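Local coordinates for NOL1/NOP2/sun family protein (PDB 3M4X), which probably methylates ribosomal RNA, as an RsmF-like member of the NOL1/NOP2/sun family that joins a methyltransferase domain to a PUA-like RNA-binding domain, at residues T7-F12 against K199-E204; F175-V180 against M223-G228; T256-P261 against K299-G304. All blocks are in the same frame, centred on the assembly; numbering follows the deposited sequence.

Contact 1. Residues T7-F12 against K199-E204; sequences TLPQQF and KEWTEE
Trp201 reaches across to the start of helix 10-20 and lays one face of its indole against Phe12. The CB of Phe12 sits over the face of the six-membered ring, 4.0 Å from its centroid. This is a CH-pi contact. The phenyl group of Phe12 stands almost upright to the indole. Its edge points at the indole face, with the planes at 87° and the ring centroids 5.7 Å apart, so the pair is T-shaped. The helix backbone places Phe12 CB over the indole. CG is anti to the backbone N (chi1 174°), and this turns the phenyl edge toward the indole face.

Other parts of the indole are used too. Gln11 CB lies at its edge, near the plane, 3.9 Å from Trp201 CZ3. Pro9 comes in obliquely, with its CB 4.0 Å from Trp201 CE3. Pro9 is the N-cap residue, so the indole packs on the first turn of the helix. The polar edge of the indole is held elsewhere, because NE1 bonds to Glu188.

Next to the indole, the Gln11 and Glu203 side chains cross at a slant. The Gln11 chain bends at chi2, while Glu203 is extended. Gln11 NE2 gives a weak, bent hydrogen bond to Glu203 OE2 at 2.9 Å. The amide and carboxylate planes differ by 31°.

Phe191 adds a further edge-to-face contact to both Phe12 and Trp201. Phe27 and Leu31 of helix 24-33 also touch Phe12. The result is a small aromatic cluster that joins the start of helix 10-20 to the loop after helix 195-200. It is consistent with an interface between the N-terminal region of the RsmF family and the RsmB/F methyltransferase region.

Contact 2. Residues F175-V180 against M223-G228; sequences FFDRIV and MLKNKG
Lys225 starts with CG anti to its carbonyl carbon (chi1 -67°) and bends at chi3 (53°), which brings its amine to Asp177. Asp177 has a similar first torsion, and the two side chains run side by side. Lys225 NZ meets Asp177 OD1 at 2.8 Å in a salt bridge. The amine approaches on the syn side, 31° out of the carboxylate plane. The other oxygen, Asp177 OD2, accepts from the backbone N of Lys108. Each carboxylate oxygen thus has a partner, which probably limits its rotation.

Next to this pair, the backbones form a parallel bridge, Phe176 with Leu224. Phe176 N donates to Met223 O at 2.9 Å. Phe176 O accepts from Lys225 N at 2.8 Å.

The apolar side chains lie on the interior side. Met223 is selenomethionine, and its CB lies at the edge of the Phe176 ring, 3.9 Å from CD1. Ile179 crosses Met223 at about a right angle, with Ile179 CD1 3.8 Å from Met223 CB. Ile179 CG1 also touches Leu224 CD1 at 3.7 Å.

A type II turn from Lys225 to Gly228 then leads into strand 228-234, which pairs with strand 176-182. After strand 176-182 the chain passes through helices 195-200 and 205-222 before returning as the parallel strand 228-234. This is consistent with a beta-alpha-beta crossover of the Rossmann-like methyltransferase fold.

Contact 3. Residues T256-P261 against K299-G304; sequences TIEEIP and KLTFHG
Thr301 OG1 has two hydrogen-bond partners. It donates to Glu258 OE1 at 3.0 Å and is also hydrogen-bonded to Gln229 NE2. The hydroxyl meets the Glu258 carboxylate from above its plane, 74° out of it. The bend of the Glu258 chain at chi2 (76°) brings OE1 to the Thr301 hydroxyl.

Thr256 lies beside Thr301, pointing the same way. Its OG1 is 2.9 Å from His303 NE2, at the edge of the imidazole and near its plane. This is a hydrogen bond in which either partner could donate.

Between the backbones, Thr256 and Thr301 form an antiparallel hydrogen-bonded pair. Thr256 N donates to Thr301 O at 2.9 Å, and Thr301 N returns a bond to Thr256 O at 3.0 Å. Further along, Ile260 CG1 packs on Lys299 CB at 3.8 Å. A water lies between Glu258 O (2.7 Å) and Lys299 N (2.9 Å).

Ile257 and Leu300 lie on the other face of the sheet, against helix 243-252. Ile257 touches Ile246 and Val250, and Leu300 touches Leu249. Strand 295-302 runs antiparallel both to strand 255-258 and to strand 228-234.

Contacts 2 and 3 belong to the same mixed sheet of the methyltransferase region. Their centres are about 11 Å apart and they touch. Lys227 N and Asn226 ND2 probably bond to Phe302 O and Gly304 O, respectively. Strand 228-234, which follows the turn of contact 2, lies between strands 176-182 and 295-302. Contact 1 is remote, with its centre about 36 Å from that of contact 2 and 33 Å from that of contact 3. Along the chain, the segments of contacts 1 and 2 alternate, and contact 3 comes after both. Contacts 2 and 3 are thus two joints within one sheet, while contact 1 joins the N-terminal region to the methyltransferase region.

Contact 1. Residues T7-F12 against K199-E204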
ATOM      1  N   THR A   7      -6.387  17.948  25.332  1.00 80.39           N
ATOM      2  CA  THR A   7      -5.743  17.334  26.494  1.00 80.43           C
ATOM      3  C   THR A   7      -4.336  16.823  26.194  1.00 73.46           C
ATOM      4  O   THR A   7      -4.081  15.622  26.254  1.00 75.45           O
ATOM      5  CB  THR A   7      -6.577  16.160  27.028  1.00 85.74           C
ATOM      6  OG1 THR A   7      -7.109  15.408  25.924  1.00 80.78           O
ATOM      7  CG2 THR A   7      -7.721  16.674  27.898  1.00 89.43           C
ATOM      8  N   LEU A   8      -3.423  17.733  25.878  1.00 69.50           N
ATOM      9  CA  LEU A   8      -2.035  17.358  25.622  1.00 69.06           C
ATOM     10  C   LEU A   8      -1.314  16.976  26.916  1.00 72.03           C
ATOM     11  O   LEU A   8      -1.634  17.498  27.982  1.00 74.07           O
ATOM     12  CB  LEU A   8      -1.290  18.507  24.938  1.00 62.91           C
ATOM     13  CG  LEU A   8      -1.927  19.050  23.660  1.00 57.08           C
ATOM     14  CD1 LEU A   8      -1.119  20.208  23.107  1.00 54.09           C
ATOM     15  CD2 LEU A   8      -2.059  17.950  22.630  1.00 57.53           C
ATOM     16  N   PRO A   9      -0.340  16.054  26.827  1.00 66.64           N
ATOM     17  CA  PRO A   9       0.512  15.684  27.963  1.00 68.69           C
ATOM     18  C   PRO A   9       1.446  16.819  28.368  1.00 68.34           C
ATOM     19  O   PRO A   9       2.099  17.414  27.508  1.00 64.33           O
ATOM     20  CB  PRO A   9       1.327  14.506  27.418  1.00 72.39           C
ATOM     21  CG  PRO A   9       0.492  13.947  26.311  1.00 64.00           C
ATOM     22  CD  PRO A   9      -0.142  15.150  25.683  1.00 63.86           C
ATOM     23  N   GLN A  10       1.513  17.103  29.668  1.00 71.89           N
ATOM     24  CA  GLN A  10       2.310  18.216  30.182  1.00 76.42           C
ATOM     25  C   GLN A  10       3.745  18.175  29.672  1.00 65.55           C
ATOM     26  O   GLN A  10       4.302  19.208  29.302  1.00 66.02           O
ATOM     27  CB  GLN A  10       2.303  18.242  31.719  1.00 89.38           C
ATOM     28  CG  GLN A  10       1.140  17.490  32.350  1.00102.53           C
ATOM     29  CD  GLN A  10       1.260  15.985  32.174  1.00108.83           C
ATOM     30  OE1 GLN A  10       2.188  15.362  32.694  1.00114.88           O
ATOM     31  NE2 GLN A  10       0.324  15.394  31.435  1.00105.03           N
ATOM     32  N   GLN A  11       4.341  16.988  29.653  1.00 60.24           N
ATOM     33  CA  GLN A  11       5.741  16.855  29.240  1.00 64.58           C
ATOM     34  C   GLN A  11       5.946  17.198  27.766  1.00 55.72           C
ATOM     35  O   GLN A  11       6.988  17.730  27.376  1.00 54.60           O
ATOM     36  CB  GLN A  11       6.265  15.448  29.536  1.00 71.61           C
ATOM     37  CG  GLN A  11       6.253  15.093  31.010  1.00 76.88           C
ATOM     38  CD  GLN A  11       6.864  16.178  31.871  1.00 83.77           C
ATOM     39  OE1 GLN A  11       6.212  16.705  32.775  1.00 90.50           O
ATOM     40  NE2 GLN A  11       8.122  16.522  31.595  1.00 84.51           N
ATOM     41  N   PHE A  12       4.935  16.883  26.966  1.00 56.81           N
ATOM     42  CA  PHE A  12       4.894  17.185  25.540  1.00 52.56           C
ATOM     43  C   PHE A  12       4.788  18.691  25.313  1.00 53.01           C
ATOM     44  O   PHE A  12       5.512  19.262  24.497  1.00 50.75           O
ATOM     45  CB  PHE A  12       3.688  16.465  24.928  1.00 45.50           C
ATOM     46  CG  PHE A  12       3.431  16.807  23.489  1.00 48.17           C
ATOM     47  CD1 PHE A  12       4.088  16.125  22.470  1.00 45.05           C
ATOM     48  CD2 PHE A  12       2.517  17.789  23.151  1.00 47.81           C
ATOM     49  CE1 PHE A  12       3.840  16.433  21.146  1.00 48.71           C
ATOM     50  CE2 PHE A  12       2.270  18.102  21.828  1.00 48.59           C
ATOM     51  CZ  PHE A  12       2.933  17.423  20.823  1.00 48.46           C
ATOM     52  N   LYS A 199      -2.607   8.823  25.358  1.00 81.12           N
ATOM     53  CA  LYS A 199      -2.465   7.958  26.520  1.00 85.46           C
ATOM     54  C   LYS A 199      -1.138   7.204  26.531  1.00 82.05           C
ATOM     55  O   LYS A 199      -0.500   7.080  27.573  1.00 82.98           O
ATOM     56  CB  LYS A 199      -3.620   6.957  26.569  1.00 91.42           C
ATOM     57  CG  LYS A 199      -4.986   7.593  26.740  1.00101.27           C
ATOM     58  CD  LYS A 199      -5.651   7.139  28.036  1.00111.32           C
ATOM     59  CE  LYS A 199      -5.995   5.653  28.004  1.00115.54           C
ATOM     60  NZ  LYS A 199      -6.667   5.197  29.261  1.00117.94           N
ATOM     61  N   GLU A 200      -0.729   6.705  25.368  1.00 78.15           N
ATOM     62  CA  GLU A 200       0.448   5.847  25.264  1.00 75.94           C
ATOM     63  C   GLU A 200       1.759   6.629  25.181  1.00 69.12           C
ATOM     64  O   GLU A 200       2.843   6.047  25.286  1.00 67.09           O
ATOM     65  CB  GLU A 200       0.326   4.938  24.041  1.00 83.92           C
ATOM     66  CG  GLU A 200      -1.056   4.343  23.844  1.00 95.59           C
ATOM     67  CD  GLU A 200      -1.111   2.864  24.163  1.00104.02           C
ATOM     68  OE1 GLU A 200      -0.032   2.232  24.243  1.00105.81           O
ATOM     69  OE2 GLU A 200      -2.234   2.335  24.329  1.00105.21           O
ATOM     70  N   TRP A 201       1.664   7.941  24.984  1.00 63.64           N
ATOM     71  CA  TRP A 201       2.854   8.786  24.881  1.00 59.19           C
ATOM     72  C   TRP A 201       3.503   9.025  26.246  1.00 62.43           C
ATOM     73  O   TRP A 201       2.822   9.355  27.214  1.00 65.46           O
ATOM     74  CB  TRP A 201       2.500  10.136  24.243  1.00 55.26           C
ATOM     75  CG  TRP A 201       3.699  10.974  23.869  1.00 53.26           C
ATOM     76  CD1 TRP A 201       4.321  11.016  22.650  1.00 52.39           C
ATOM     77  CD2 TRP A 201       4.427  11.876  24.718  1.00 48.09           C
ATOM     78  NE1 TRP A 201       5.381  11.889  22.687  1.00 49.10           N
ATOM     79  CE2 TRP A 201       5.465  12.433  23.944  1.00 50.61           C
ATOM     80  CE3 TRP A 201       4.300  12.265  26.054  1.00 50.95           C
ATOM     81  CZ2 TRP A 201       6.373  13.353  24.462  1.00 51.36           C
ATOM     82  CZ3 TRP A 201       5.193  13.187  26.564  1.00 53.64           C
ATOM     83  CH2 TRP A 201       6.220  13.720  25.769  1.00 55.66           C
ATOM     84  N   THR A 202       4.821   8.866  26.319  1.00 62.97           N
ATOM     85  CA  THR A 202       5.563   9.291  27.502  1.00 62.56           C
ATOM     86  C   THR A 202       6.725  10.151  27.068  1.00 60.34           C
ATOM     87  O   THR A 202       7.000  10.290  25.873  1.00 62.55           O
ATOM     88  CB  THR A 202       6.107   8.113  28.336  1.00 69.05           C
ATOM     89  OG1 THR A 202       7.249   7.543  27.686  1.00 75.67           O
ATOM     90  CG2 THR A 202       5.041   7.045  28.517  1.00 73.29           C
ATOM     91  N   GLU A 203       7.422  10.707  28.044  1.00 55.80           N
ATOM     92  CA  GLU A 203       8.552  11.576  27.773  1.00 60.41           C
ATOM     93  C   GLU A 203       9.728  10.779  27.203  1.00 54.95           C
ATOM     94  O   GLU A 203      10.638  11.340  26.592  1.00 50.25           O
ATOM     95  CB  GLU A 203       8.961  12.298  29.058  1.00 63.96           C
ATOM     96  CG  GLU A 203       9.796  13.540  28.842  1.00 68.93           C
ATOM     97  CD  GLU A 203      10.058  14.270  30.140  1.00 79.09           C
ATOM     98  OE1 GLU A 203      10.946  15.151  30.168  1.00 81.12           O
ATOM     99  OE2 GLU A 203       9.378  13.955  31.139  1.00 83.54           O
ATOM    100  N   GLU A 204       9.700   9.467  27.403  1.00 54.96           N
ATOM    101  CA  GLU A 204      10.793   8.606  26.965  1.00 59.92           C
ATOM    102  C   GLU A 204      10.527   7.961  25.610  1.00 58.07           C
ATOM    103  O   GLU A 204      11.384   7.269  25.072  1.00 59.65           O
ATOM    104  CB  GLU A 204      11.064   7.513  28.001  1.00 65.82           C
ATOM    105  CG  GLU A 204      11.744   8.006  29.268  1.00 76.54           C
ATOM    106  CD  GLU A 204      11.966   6.894  30.272  1.00 83.98           C
ATOM    107  OE1 GLU A 204      11.175   5.924  30.274  1.00 87.54           O
ATOM    108  OE2 GLU A 204      12.930   6.990  31.057  1.00 85.99           O
TER

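Contact 2. Residues F175-V180 against M223-G228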
ATOM      1  N   PHE A 175      19.235  -6.196  -2.876  1.00 36.48           N
ATOM      2  CA  PHE A 175      18.241  -6.575  -3.894  1.00 34.22           C
ATOM      3  C   PHE A 175      17.428  -5.411  -4.506  1.00 32.50           C
ATOM      4  O   PHE A 175      17.197  -5.381  -5.716  1.00 33.92           O
ATOM      5  CB  PHE A 175      17.310  -7.639  -3.300  1.00 35.51           C
ATOM      6  CG  PHE A 175      16.212  -8.107  -4.230  1.00 41.74           C
ATOM      7  CD1 PHE A 175      16.460  -9.075  -5.195  1.00 44.34           C
ATOM      8  CD2 PHE A 175      14.921  -7.629  -4.093  1.00 38.85           C
ATOM      9  CE1 PHE A 175      15.447  -9.522  -6.026  1.00 41.66           C
ATOM     10  CE2 PHE A 175      13.903  -8.074  -4.915  1.00 34.30           C
ATOM     11  CZ  PHE A 175      14.165  -9.020  -5.881  1.00 40.79           C
ATOM     12  N   PHE A 176      17.020  -4.456  -3.676  1.00 27.66           N
ATOM     13  CA  PHE A 176      16.028  -3.452  -4.064  1.00 27.66           C
ATOM     14  C   PHE A 176      16.554  -2.159  -4.663  1.00 26.70           C
ATOM     15  O   PHE A 176      17.567  -1.603  -4.229  1.00 32.10           O
ATOM     16  CB  PHE A 176      15.152  -3.086  -2.853  1.00 26.65           C
ATOM     17  CG  PHE A 176      14.325  -4.225  -2.344  1.00 25.61           C
ATOM     18  CD1 PHE A 176      14.699  -4.917  -1.210  1.00 28.94           C
ATOM     19  CD2 PHE A 176      13.182  -4.621  -3.021  1.00 30.90           C
ATOM     20  CE1 PHE A 176      13.930  -5.988  -0.743  1.00 32.56           C
ATOM     21  CE2 PHE A 176      12.403  -5.678  -2.564  1.00 29.35           C
ATOM     22  CZ  PHE A 176      12.773  -6.355  -1.421  1.00 30.64           C
ATOM     23  N   ASP A 177      15.815  -1.654  -5.639  1.00 26.61           N
ATOM     24  CA  ASP A 177      16.015  -0.292  -6.129  1.00 31.56           C
ATOM     25  C   ASP A 177      15.541   0.753  -5.134  1.00 28.21           C
ATOM     26  O   ASP A 177      16.014   1.880  -5.128  1.00 24.63           O
ATOM     27  CB  ASP A 177      15.226  -0.077  -7.420  1.00 34.84           C
ATOM     28  CG  ASP A 177      15.740  -0.909  -8.548  1.00 31.16           C
ATOM     29  OD1 ASP A 177      16.839  -0.585  -9.032  1.00 37.40           O
ATOM     30  OD2 ASP A 177      15.052  -1.881  -8.946  1.00 33.31           O
ATOM     31  N   ARG A 178      14.588   0.385  -4.299  1.00 31.25           N
ATOM     32  CA  ARG A 178      13.850   1.394  -3.575  1.00 32.65           C
ATOM     33  C   ARG A 178      13.231   0.774  -2.352  1.00 29.51           C
ATOM     34  O   ARG A 178      12.628  -0.301  -2.430  1.00 28.38           O
ATOM     35  CB  ARG A 178      12.763   1.938  -4.493  1.00 30.45           C
ATOM     36  CG  ARG A 178      12.049   3.204  -4.053  1.00 29.57           C
ATOM     37  CD  ARG A 178      11.528   3.910  -5.333  1.00 27.57           C
ATOM     38  NE  ARG A 178      12.110   5.232  -5.422  1.00 39.70           N
ATOM     39  CZ  ARG A 178      13.004   5.614  -6.316  1.00 42.99           C
ATOM     40  NH1 ARG A 178      13.427   4.790  -7.251  1.00 39.35           N
ATOM     41  NH2 ARG A 178      13.464   6.845  -6.269  1.00 56.95           N
ATOM     42  N   ILE A 179      13.411   1.432  -1.212  1.00 29.10           N
ATOM     43  CA  ILE A 179      12.831   0.938   0.024  1.00 32.64           C
ATOM     44  C   ILE A 179      12.137   2.047   0.799  1.00 30.74           C
ATOM     45  O   ILE A 179      12.695   3.120   1.011  1.00 32.64           O
ATOM     46  CB  ILE A 179      13.892   0.257   0.926  1.00 31.05           C
ATOM     47  CG1 ILE A 179      14.588  -0.891   0.185  1.00 30.18           C
ATOM     48  CG2 ILE A 179      13.252  -0.234   2.229  1.00 30.26           C
ATOM     49  CD1 ILE A 179      15.659  -1.610   1.031  1.00 29.12           C
ATOM     50  N   VAL A 180      10.916   1.770   1.226  1.00 28.07           N
ATOM     51  CA  VAL A 180      10.155   2.708   2.009  1.00 21.55           C
ATOM     52  C   VAL A 180      10.032   2.173   3.422  1.00 31.74           C
ATOM     53  O   VAL A 180       9.527   1.066   3.651  1.00 31.82           O
ATOM     54  CB  VAL A 180       8.754   2.915   1.426  1.00 25.99           C
ATOM     55  CG1 VAL A 180       7.920   3.787   2.342  1.00 28.73           C
ATOM     56  CG2 VAL A 180       8.853   3.509   0.032  1.00 29.74           C
HETATM   57  N   MSE A 223      19.549  -4.057   2.259  1.00 28.99           N
HETATM   58  CA  MSE A 223      18.766  -4.579   1.149  1.00 32.10           C
HETATM   59  C   MSE A 223      18.736  -3.677  -0.078  1.00 30.44           C
HETATM   60  O   MSE A 223      18.040  -3.960  -1.048  1.00 38.64           O
HETATM   61  CB  MSE A 223      17.372  -4.949   1.637  1.00 37.68           C
HETATM   62  CG  MSE A 223      17.457  -6.061   2.675  1.00 38.79           C
HETATM   63 SE   MSE A 223      15.740  -6.675   3.309  1.00 51.81          SE
HETATM   64  CE  MSE A 223      15.309  -5.264   4.632  1.00 28.39           C
ATOM     65  N   LEU A 224      19.536  -2.618  -0.039  1.00 32.56           N
ATOM     66  CA  LEU A 224      19.571  -1.616  -1.093  1.00 34.46           C
ATOM     67  C   LEU A 224      20.609  -1.981  -2.143  1.00 36.21           C
ATOM     68  O   LEU A 224      21.689  -2.456  -1.802  1.00 36.75           O
ATOM     69  CB  LEU A 224      19.947  -0.264  -0.495  1.00 33.63           C
ATOM     70  CG  LEU A 224      19.015   0.946  -0.483  1.00 39.53           C
ATOM     71  CD1 LEU A 224      17.657   0.704  -1.151  1.00 31.84           C
ATOM     72  CD2 LEU A 224      18.867   1.476   0.948  1.00 36.29           C
ATOM     73  N   LYS A 225      20.281  -1.766  -3.419  1.00 29.18           N
ATOM     74  CA  LYS A 225      21.273  -1.902  -4.475  1.00 32.60           C
ATOM     75  C   LYS A 225      22.170  -0.684  -4.402  1.00 31.37           C
ATOM     76  O   LYS A 225      21.845   0.284  -3.733  1.00 35.39           O
ATOM     77  CB  LYS A 225      20.619  -1.949  -5.859  1.00 33.66           C
ATOM     78  CG  LYS A 225      19.767  -3.172  -6.154  1.00 36.09           C
ATOM     79  CD  LYS A 225      18.959  -2.962  -7.437  1.00 35.13           C
ATOM     80  CE  LYS A 225      19.855  -2.544  -8.618  1.00 34.88           C
ATOM     81  NZ  LYS A 225      19.035  -2.194  -9.824  1.00 34.67           N
ATOM     82  N   ASN A 226      23.295  -0.725  -5.099  1.00 30.09           N
ATOM     83  CA  ASN A 226      24.079   0.480  -5.290  1.00 32.30           C
ATOM     84  C   ASN A 226      23.214   1.514  -5.998  1.00 34.83           C
ATOM     85  O   ASN A 226      22.620   1.217  -7.051  1.00 25.88           O
ATOM     86  CB  ASN A 226      25.321   0.187  -6.142  1.00 33.60           C
ATOM     87  CG  ASN A 226      26.206   1.415  -6.329  1.00 34.97           C
ATOM     88  OD1 ASN A 226      26.212   2.026  -7.391  1.00 38.93           O
ATOM     89  ND2 ASN A 226      26.952   1.781  -5.289  1.00 28.37           N
ATOM     90  N   LYS A 227      23.162   2.719  -5.423  1.00 33.15           N
ATOM     91  CA  LYS A 227      22.357   3.843  -5.926  1.00 32.42           C
ATOM     92  C   LYS A 227      20.852   3.621  -5.718  1.00 38.00           C
ATOM     93  O   LYS A 227      20.020   4.351  -6.255  1.00 38.93           O
ATOM     94  CB  LYS A 227      22.692   4.187  -7.388  1.00 37.81           C
ATOM     95  CG  LYS A 227      24.031   4.932  -7.550  1.00 45.22           C
ATOM     96  CD  LYS A 227      24.435   5.124  -9.014  1.00 48.33           C
ATOM     97  CE  LYS A 227      25.848   4.543  -9.284  1.00 83.22           C
ATOM     98  NZ  LYS A 227      26.464   4.917 -10.608  1.00 78.82           N
ATOM     99  N   GLY A 228      20.517   2.610  -4.926  1.00 37.32           N
ATOM    100  CA  GLY A 228      19.145   2.388  -4.522  1.00 32.21           C
ATOM    101  C   GLY A 228      18.698   3.539  -3.642  1.00 36.79           C
ATOM    102  O   GLY A 228      19.514   4.260  -3.056  1.00 31.43           O
TER

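Contact 3. Residues T256-P261 against K299-G304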
ATOM      1  N   THR A 256      23.345   9.895   0.704  1.00 42.16           N
ATOM      2  CA  THR A 256      23.190  11.318   0.465  1.00 36.06           C
ATOM      3  C   THR A 256      21.725  11.701   0.629  1.00 36.21           C
ATOM      4  O   THR A 256      20.834  10.960   0.218  1.00 37.90           O
ATOM      5  CB  THR A 256      23.674  11.718  -0.935  1.00 34.31           C
ATOM      6  OG1 THR A 256      23.114  10.825  -1.898  1.00 40.25           O
ATOM      7  CG2 THR A 256      25.194  11.642  -1.026  1.00 37.24           C
ATOM      8  N   ILE A 257      21.482  12.848   1.257  1.00 35.08           N
ATOM      9  CA  ILE A 257      20.131  13.385   1.358  1.00 36.30           C
ATOM     10  C   ILE A 257      19.724  13.953   0.004  1.00 33.36           C
ATOM     11  O   ILE A 257      20.476  14.686  -0.631  1.00 36.65           O
ATOM     12  CB  ILE A 257      20.008  14.516   2.416  1.00 40.13           C
ATOM     13  CG1 ILE A 257      20.575  14.085   3.772  1.00 35.34           C
ATOM     14  CG2 ILE A 257      18.546  14.958   2.541  1.00 36.70           C
ATOM     15  CD1 ILE A 257      20.394  15.141   4.895  1.00 24.62           C
ATOM     16  N   GLU A 258      18.517  13.630  -0.427  1.00 37.29           N
ATOM     17  CA  GLU A 258      18.077  13.993  -1.757  1.00 36.89           C
ATOM     18  C   GLU A 258      16.840  14.901  -1.736  1.00 39.56           C
ATOM     19  O   GLU A 258      16.056  14.914  -0.772  1.00 31.11           O
ATOM     20  CB  GLU A 258      17.790  12.712  -2.548  1.00 40.26           C
ATOM     21  CG  GLU A 258      18.368  12.696  -3.947  1.00 49.65           C
ATOM     22  CD  GLU A 258      19.858  12.443  -3.977  1.00 53.58           C
ATOM     23  OE1 GLU A 258      20.370  11.732  -3.091  1.00 55.08           O
ATOM     24  OE2 GLU A 258      20.521  12.952  -4.903  1.00 59.96           O
ATOM     25  N   GLU A 259      16.660  15.654  -2.813  1.00 41.21           N
ATOM     26  CA  GLU A 259      15.497  16.517  -2.938  1.00 37.79           C
ATOM     27  C   GLU A 259      14.248  15.711  -3.242  1.00 41.30           C
ATOM     28  O   GLU A 259      14.310  14.670  -3.892  1.00 43.25           O
ATOM     29  CB  GLU A 259      15.727  17.561  -4.018  1.00 42.09           C
ATOM     30  CG  GLU A 259      16.938  18.421  -3.725  1.00 57.66           C
ATOM     31  CD  GLU A 259      16.924  19.733  -4.481  1.00 73.20           C
ATOM     32  OE1 GLU A 259      16.380  19.771  -5.610  1.00 75.92           O
ATOM     33  OE2 GLU A 259      17.463  20.729  -3.944  1.00 78.62           O
ATOM     34  N   ILE A 260      13.118  16.191  -2.739  1.00 41.89           N
ATOM     35  CA  ILE A 260      11.825  15.588  -3.007  1.00 36.28           C
ATOM     36  C   ILE A 260      10.977  16.613  -3.750  1.00 44.52           C
ATOM     37  O   ILE A 260      10.349  17.466  -3.128  1.00 45.20           O
ATOM     38  CB  ILE A 260      11.127  15.204  -1.698  1.00 39.12           C
ATOM     39  CG1 ILE A 260      11.972  14.171  -0.936  1.00 30.44           C
ATOM     40  CG2 ILE A 260       9.699  14.694  -1.983  1.00 38.40           C
ATOM     41  CD1 ILE A 260      11.508  13.878   0.492  1.00 25.47           C
ATOM     42  N   PRO A 261      10.984  16.557  -5.088  1.00 49.30           N
ATOM     43  CA  PRO A 261      10.242  17.567  -5.852  1.00 47.88           C
ATOM     44  C   PRO A 261       8.756  17.536  -5.511  1.00 51.00           C
ATOM     45  O   PRO A 261       8.144  16.467  -5.468  1.00 52.03           O
ATOM     46  CB  PRO A 261      10.465  17.147  -7.309  1.00 50.83           C
ATOM     47  CG  PRO A 261      11.664  16.223  -7.278  1.00 51.75           C
ATOM     48  CD  PRO A 261      11.604  15.538  -5.956  1.00 49.34           C
ATOM     49  N   LYS A 299      14.185  11.452   1.687  1.00 33.93           N
ATOM     50  CA  LYS A 299      14.635  10.548   0.624  1.00 33.72           C
ATOM     51  C   LYS A 299      16.160  10.557   0.537  1.00 33.96           C
ATOM     52  O   LYS A 299      16.768  11.616   0.473  1.00 36.46           O
ATOM     53  CB  LYS A 299      14.039  10.934  -0.731  1.00 36.46           C
ATOM     54  CG  LYS A 299      14.477  10.023  -1.868  1.00 43.89           C
ATOM     55  CD  LYS A 299      13.670  10.270  -3.149  1.00 45.30           C
ATOM     56  CE  LYS A 299      13.958  11.649  -3.706  1.00 44.55           C
ATOM     57  NZ  LYS A 299      13.419  11.863  -5.076  1.00 41.71           N
ATOM     58  N   LEU A 300      16.770   9.377   0.528  1.00 34.23           N
ATOM     59  CA  LEU A 300      18.225   9.266   0.466  1.00 37.44           C
ATOM     60  C   LEU A 300      18.660   8.306  -0.620  1.00 38.58           C
ATOM     61  O   LEU A 300      17.920   7.395  -0.978  1.00 33.66           O
ATOM     62  CB  LEU A 300      18.784   8.779   1.813  1.00 33.06           C
ATOM     63  CG  LEU A 300      18.421   9.702   2.981  1.00 36.99           C
ATOM     64  CD1 LEU A 300      17.278   9.102   3.810  1.00 33.12           C
ATOM     65  CD2 LEU A 300      19.653   9.979   3.847  1.00 35.32           C
ATOM     66  N   THR A 301      19.869   8.514  -1.131  1.00 35.97           N
ATOM     67  CA  THR A 301      20.486   7.585  -2.047  1.00 32.48           C
ATOM     68  C   THR A 301      21.624   6.842  -1.348  1.00 38.14           C
ATOM     69  O   THR A 301      22.455   7.446  -0.667  1.00 33.18           O
ATOM     70  CB  THR A 301      21.050   8.307  -3.273  1.00 33.18           C
ATOM     71  OG1 THR A 301      19.994   8.932  -4.004  1.00 26.89           O
ATOM     72  CG2 THR A 301      21.752   7.326  -4.181  1.00 33.09           C
ATOM     73  N   PHE A 302      21.654   5.526  -1.513  1.00 34.43           N
ATOM     74  CA  PHE A 302      22.725   4.704  -0.960  1.00 34.72           C
ATOM     75  C   PHE A 302      23.819   4.484  -2.010  1.00 37.21           C
ATOM     76  O   PHE A 302      23.523   4.113  -3.142  1.00 30.87           O
ATOM     77  CB  PHE A 302      22.137   3.363  -0.509  1.00 33.33           C
ATOM     78  CG  PHE A 302      23.152   2.346  -0.101  1.00 35.55           C
ATOM     79  CD1 PHE A 302      23.857   2.484   1.085  1.00 36.61           C
ATOM     80  CD2 PHE A 302      23.392   1.233  -0.902  1.00 37.71           C
ATOM     81  CE1 PHE A 302      24.780   1.530   1.477  1.00 34.02           C
ATOM     82  CE2 PHE A 302      24.321   0.292  -0.527  1.00 38.97           C
ATOM     83  CZ  PHE A 302      25.015   0.438   0.670  1.00 39.60           C
ATOM     84  N   HIS A 303      25.080   4.712  -1.635  1.00 30.20           N
ATOM     85  CA  HIS A 303      26.184   4.613  -2.591  1.00 29.07           C
ATOM     86  C   HIS A 303      27.150   3.472  -2.312  1.00 31.33           C
ATOM     87  O   HIS A 303      28.165   3.313  -3.001  1.00 30.89           O
ATOM     88  CB  HIS A 303      26.932   5.944  -2.673  1.00 30.05           C
ATOM     89  CG  HIS A 303      26.053   7.084  -3.084  1.00 32.05           C
ATOM     90  ND1 HIS A 303      25.833   7.412  -4.404  1.00 37.01           N
ATOM     91  CD2 HIS A 303      25.302   7.939  -2.351  1.00 32.11           C
ATOM     92  CE1 HIS A 303      25.000   8.437  -4.468  1.00 40.65           C
ATOM     93  NE2 HIS A 303      24.662   8.773  -3.236  1.00 42.58           N
ATOM     94  N   GLY A 304      26.838   2.672  -1.304  1.00 32.09           N
ATOM     95  CA  GLY A 304      27.676   1.534  -0.985  1.00 32.64           C
ATOM     96  C   GLY A 304      27.381   0.377  -1.919  1.00 36.11           C
ATOM     97  O   GLY A 304      26.660   0.526  -2.916  1.00 37.01           O
TER
HETATM   98  O   HOH W   1      14.891  14.213   1.607  1.00 35.26           O